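Tryptophanyl-tRNA synthetase (Cryptosporidium parvum Iowa II, PDB 3HV0) probably catalyses the ATP-dependent attachment of L-tryptophan to tRNA(Trp), as a class I aminoacyl-tRNA synthetase. Local coordinates at residues 314-320 with 347-351. Numbering follows the deposited sequence.
Sequences DVSWQYL and IKSIL
With CG anti to the backbone N (chi1 170°), Leu351 directs its two methyls at the opposing helix, CD2 to Ser316 and CD1 to Tyr319, while Ile347, extended, carries CD1 to the first turn of that helix. CD2 of Leu351 lies 3.6 Å from Ser316 CA, and CD1 meets Tyr319 at CB, 3.5 Å away; the phenol leads away from the partner helix, and the side chain touches Leu257. One turn on from Ser316, Leu320 reaches across to the partner helix: its CD2 lies 3.6 Å from Leu351 CA, and its CD1 packs on Ile347 CG1. The terminal CD1 of Ile347 touches Trp317 CB at 4.0 Å, whereas the indole turns away to helix 327-339. Helices 315-323 and 344-367 thus pack in the all-helical region that lies away from the tryptophan-binding Rossmann-fold catalytic domain of this class I synthetase, their short segments inclined at 36° with axes 9.3 Å apart. Ile289 of helix 282-292 adds to the same core, touching both Ser316 and Leu351. At the start of helix 315-323 the contact becomes polar. Asp314 is the N-cap, and its OD2 accepts from Trp317 N at 2.7 Å, the donor lying close to the line of the C-O bond. Its other oxygen, OD1, takes a hydrogen bond from a water that accepts from Ser316 OG and, at 3.1 Å, from Lys348 NZ. Bends at chi3 and chi4 fold the lysine chain toward this water; OD1 also bonds Tyr337 OH and Gly296 N, which probably helps hold the carboxylate in its capping orientation.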
ATOM      1  N   ASP A 314     -16.420  19.377 -35.103  1.00 25.31           N
ATOM      2  CA  ASP A 314     -17.087  20.398 -34.285  1.00 25.30           C
ATOM      3  C   ASP A 314     -17.330  19.919 -32.844  1.00 25.17           C
ATOM      4  O   ASP A 314     -18.123  19.003 -32.596  1.00 25.19           O
ATOM      5  CB  ASP A 314     -18.398  20.864 -34.922  1.00 25.24           C
ATOM      6  CG  ASP A 314     -18.975  22.091 -34.225  1.00 25.88           C
ATOM      7  OD1 ASP A 314     -18.654  23.238 -34.623  1.00 26.85           O
ATOM      8  OD2 ASP A 314     -19.741  21.912 -33.260  1.00 26.71           O
ATOM      9  N   VAL A 315     -16.640  20.564 -31.906  1.00 24.87           N
ATOM     10  CA  VAL A 315     -16.654  20.174 -30.504  1.00 24.59           C
ATOM     11  C   VAL A 315     -18.011  20.444 -29.881  1.00 24.64           C
ATOM     12  O   VAL A 315     -18.454  19.714 -29.000  1.00 24.44           O
ATOM     13  CB  VAL A 315     -15.564  20.924 -29.693  1.00 24.77           C
ATOM     14  CG1 VAL A 315     -15.669  20.594 -28.186  1.00 24.28           C
ATOM     15  CG2 VAL A 315     -14.156  20.594 -30.237  1.00 24.44           C
ATOM     16  N   SER A 316     -18.674  21.499 -30.333  1.00 24.95           N
ATOM     17  CA  SER A 316     -19.997  21.837 -29.816  1.00 25.04           C
ATOM     18  C   SER A 316     -21.046  20.796 -30.227  1.00 24.93           C
ATOM     19  O   SER A 316     -21.884  20.415 -29.422  1.00 24.75           O
ATOM     20  CB  SER A 316     -20.412  23.250 -30.247  1.00 25.20           C
ATOM     21  OG  SER A 316     -19.555  24.235 -29.676  1.00 25.46           O
ATOM     22  N   TRP A 317     -20.989  20.317 -31.465  1.00 25.02           N
ATOM     23  CA  TRP A 317     -21.924  19.273 -31.915  1.00 25.14           C
ATOM     24  C   TRP A 317     -21.778  17.983 -31.099  1.00 25.23           C
ATOM     25  O   TRP A 317     -22.764  17.403 -30.632  1.00 25.06           O
ATOM     26  CB  TRP A 317     -21.726  18.979 -33.397  1.00 25.13           C
ATOM     27  CG  TRP A 317     -22.406  17.724 -33.852  1.00 25.38           C
ATOM     28  CD1 TRP A 317     -21.798  16.574 -34.258  1.00 25.83           C
ATOM     29  CD2 TRP A 317     -23.819  17.477 -33.921  1.00 25.34           C
ATOM     30  NE1 TRP A 317     -22.738  15.627 -34.585  1.00 26.47           N
ATOM     31  CE2 TRP A 317     -23.989  16.154 -34.386  1.00 26.06           C
ATOM     32  CE3 TRP A 317     -24.955  18.242 -33.639  1.00 25.05           C
ATOM     33  CZ2 TRP A 317     -25.252  15.580 -34.577  1.00 25.09           C
ATOM     34  CZ3 TRP A 317     -26.206  17.669 -33.828  1.00 24.95           C
ATOM     35  CH2 TRP A 317     -26.342  16.353 -34.291  1.00 24.63           C
ATOM     36  N   GLN A 318     -20.532  17.552 -30.937  1.00 25.25           N
ATOM     37  CA  GLN A 318     -20.202  16.365 -30.157  1.00 25.30           C
ATOM     38  C   GLN A 318     -20.613  16.486 -28.678  1.00 25.39           C
ATOM     39  O   GLN A 318     -20.936  15.489 -28.057  1.00 25.54           O
ATOM     40  CB  GLN A 318     -18.702  16.056 -30.263  1.00 25.33           C
ATOM     41  N   TYR A 319     -20.610  17.698 -28.121  1.00 25.38           N
ATOM     42  CA  TYR A 319     -21.103  17.915 -26.750  1.00 25.14           C
ATOM     43  C   TYR A 319     -22.615  17.728 -26.631  1.00 24.91           C
ATOM     44  O   TYR A 319     -23.096  17.125 -25.678  1.00 24.87           O
ATOM     45  CB  TYR A 319     -20.767  19.320 -26.259  1.00 25.10           C
ATOM     46  CG  TYR A 319     -19.514  19.414 -25.443  1.00 25.41           C
ATOM     47  CD1 TYR A 319     -18.276  19.188 -26.015  1.00 26.29           C
ATOM     48  CD2 TYR A 319     -19.566  19.744 -24.099  1.00 25.94           C
ATOM     49  CE1 TYR A 319     -17.122  19.281 -25.279  1.00 27.00           C
ATOM     50  CE2 TYR A 319     -18.419  19.847 -23.348  1.00 26.96           C
ATOM     51  CZ  TYR A 319     -17.193  19.619 -23.945  1.00 27.69           C
ATOM     52  OH  TYR A 319     -16.035  19.719 -23.196  1.00 28.05           O
ATOM     53  N   LEU A 320     -23.352  18.278 -27.588  1.00 24.73           N
ATOM     54  CA  LEU A 320     -24.807  18.145 -27.633  1.00 24.74           C
ATOM     55  C   LEU A 320     -25.291  16.709 -27.779  1.00 24.78           C
ATOM     56  O   LEU A 320     -26.407  16.388 -27.375  1.00 24.53           O
ATOM     57  CB  LEU A 320     -25.373  18.957 -28.793  1.00 24.78           C
ATOM     58  CG  LEU A 320     -25.253  20.471 -28.673  1.00 24.46           C
ATOM     59  CD1 LEU A 320     -25.645  21.083 -29.986  1.00 24.42           C
ATOM     60  CD2 LEU A 320     -26.114  21.005 -27.527  1.00 23.98           C
ATOM     61  N   ILE A 347     -25.157  27.188 -32.927  1.00 25.58           N
ATOM     62  CA  ILE A 347     -24.920  25.865 -32.350  1.00 25.46           C
ATOM     63  C   ILE A 347     -24.180  25.984 -31.026  1.00 25.35           C
ATOM     64  O   ILE A 347     -24.391  25.168 -30.126  1.00 25.31           O
ATOM     65  CB  ILE A 347     -24.141  24.904 -33.304  1.00 25.47           C
ATOM     66  CG1 ILE A 347     -24.167  23.467 -32.763  1.00 25.48           C
ATOM     67  CG2 ILE A 347     -22.702  25.347 -33.475  1.00 25.25           C
ATOM     68  CD1 ILE A 347     -23.671  22.417 -33.751  1.00 25.22           C
ATOM     69  N   LYS A 348     -23.317  26.990 -30.911  1.00 25.14           N
ATOM     70  CA  LYS A 348     -22.556  27.192 -29.680  1.00 25.03           C
ATOM     71  C   LYS A 348     -23.427  27.762 -28.571  1.00 24.91           C
ATOM     72  O   LYS A 348     -23.166  27.518 -27.390  1.00 24.65           O
ATOM     73  CB  LYS A 348     -21.362  28.102 -29.927  1.00 25.06           C
ATOM     74  CG  LYS A 348     -20.338  27.491 -30.853  1.00 25.29           C
ATOM     75  CD  LYS A 348     -19.246  28.476 -31.194  1.00 26.00           C
ATOM     76  CE  LYS A 348     -18.090  28.386 -30.216  1.00 26.16           C
ATOM     77  NZ  LYS A 348     -17.235  27.186 -30.488  1.00 26.89           N
ATOM     78  N   SER A 349     -24.459  28.514 -28.956  1.00 24.82           N
ATOM     79  CA  SER A 349     -25.393  29.086 -27.984  1.00 24.74           C
ATOM     80  C   SER A 349     -26.338  28.011 -27.450  1.00 24.68           C
ATOM     81  O   SER A 349     -26.570  27.933 -26.245  1.00 24.88           O
ATOM     82  CB  SER A 349     -26.178  30.250 -28.590  1.00 24.74           C
ATOM     83  OG  SER A 349     -27.276  30.600 -27.767  1.00 24.44           O
ATOM     84  N   ILE A 350     -26.862  27.175 -28.339  1.00 24.44           N
ATOM     85  CA  ILE A 350     -27.735  26.070 -27.928  1.00 24.45           C
ATOM     86  C   ILE A 350     -27.053  25.180 -26.874  1.00 24.16           C
ATOM     87  O   ILE A 350     -27.663  24.804 -25.872  1.00 23.93           O
ATOM     88  CB  ILE A 350     -28.163  25.204 -29.134  1.00 24.47           C
ATOM     89  CG1 ILE A 350     -29.034  26.017 -30.096  1.00 24.97           C
ATOM     90  CG2 ILE A 350     -28.930  23.987 -28.659  1.00 24.24           C
ATOM     91  CD1 ILE A 350     -29.287  25.351 -31.434  1.00 24.76           C
ATOM     92  N   LEU A 351     -25.786  24.855 -27.122  1.00 24.11           N
ATOM     93  CA  LEU A 351     -24.949  24.084 -26.184  1.00 24.10           C
ATOM     94  C   LEU A 351     -24.741  24.788 -24.844  1.00 24.30           C
ATOM     95  O   LEU A 351     -24.819  24.155 -23.791  1.00 24.31           O
ATOM     96  CB  LEU A 351     -23.584  23.804 -26.813  1.00 23.85           C
ATOM     97  CG  LEU A 351     -22.510  23.221 -25.906  1.00 23.25           C
ATOM     98  CD1 LEU A 351     -22.970  21.904 -25.301  1.00 22.21           C
ATOM     99  CD2 LEU A 351     -21.240  23.040 -26.685  1.00 22.61           C
TER
HETATM  100  O   HOH W   1     -17.739  24.522 -32.081  1.00 25.14           O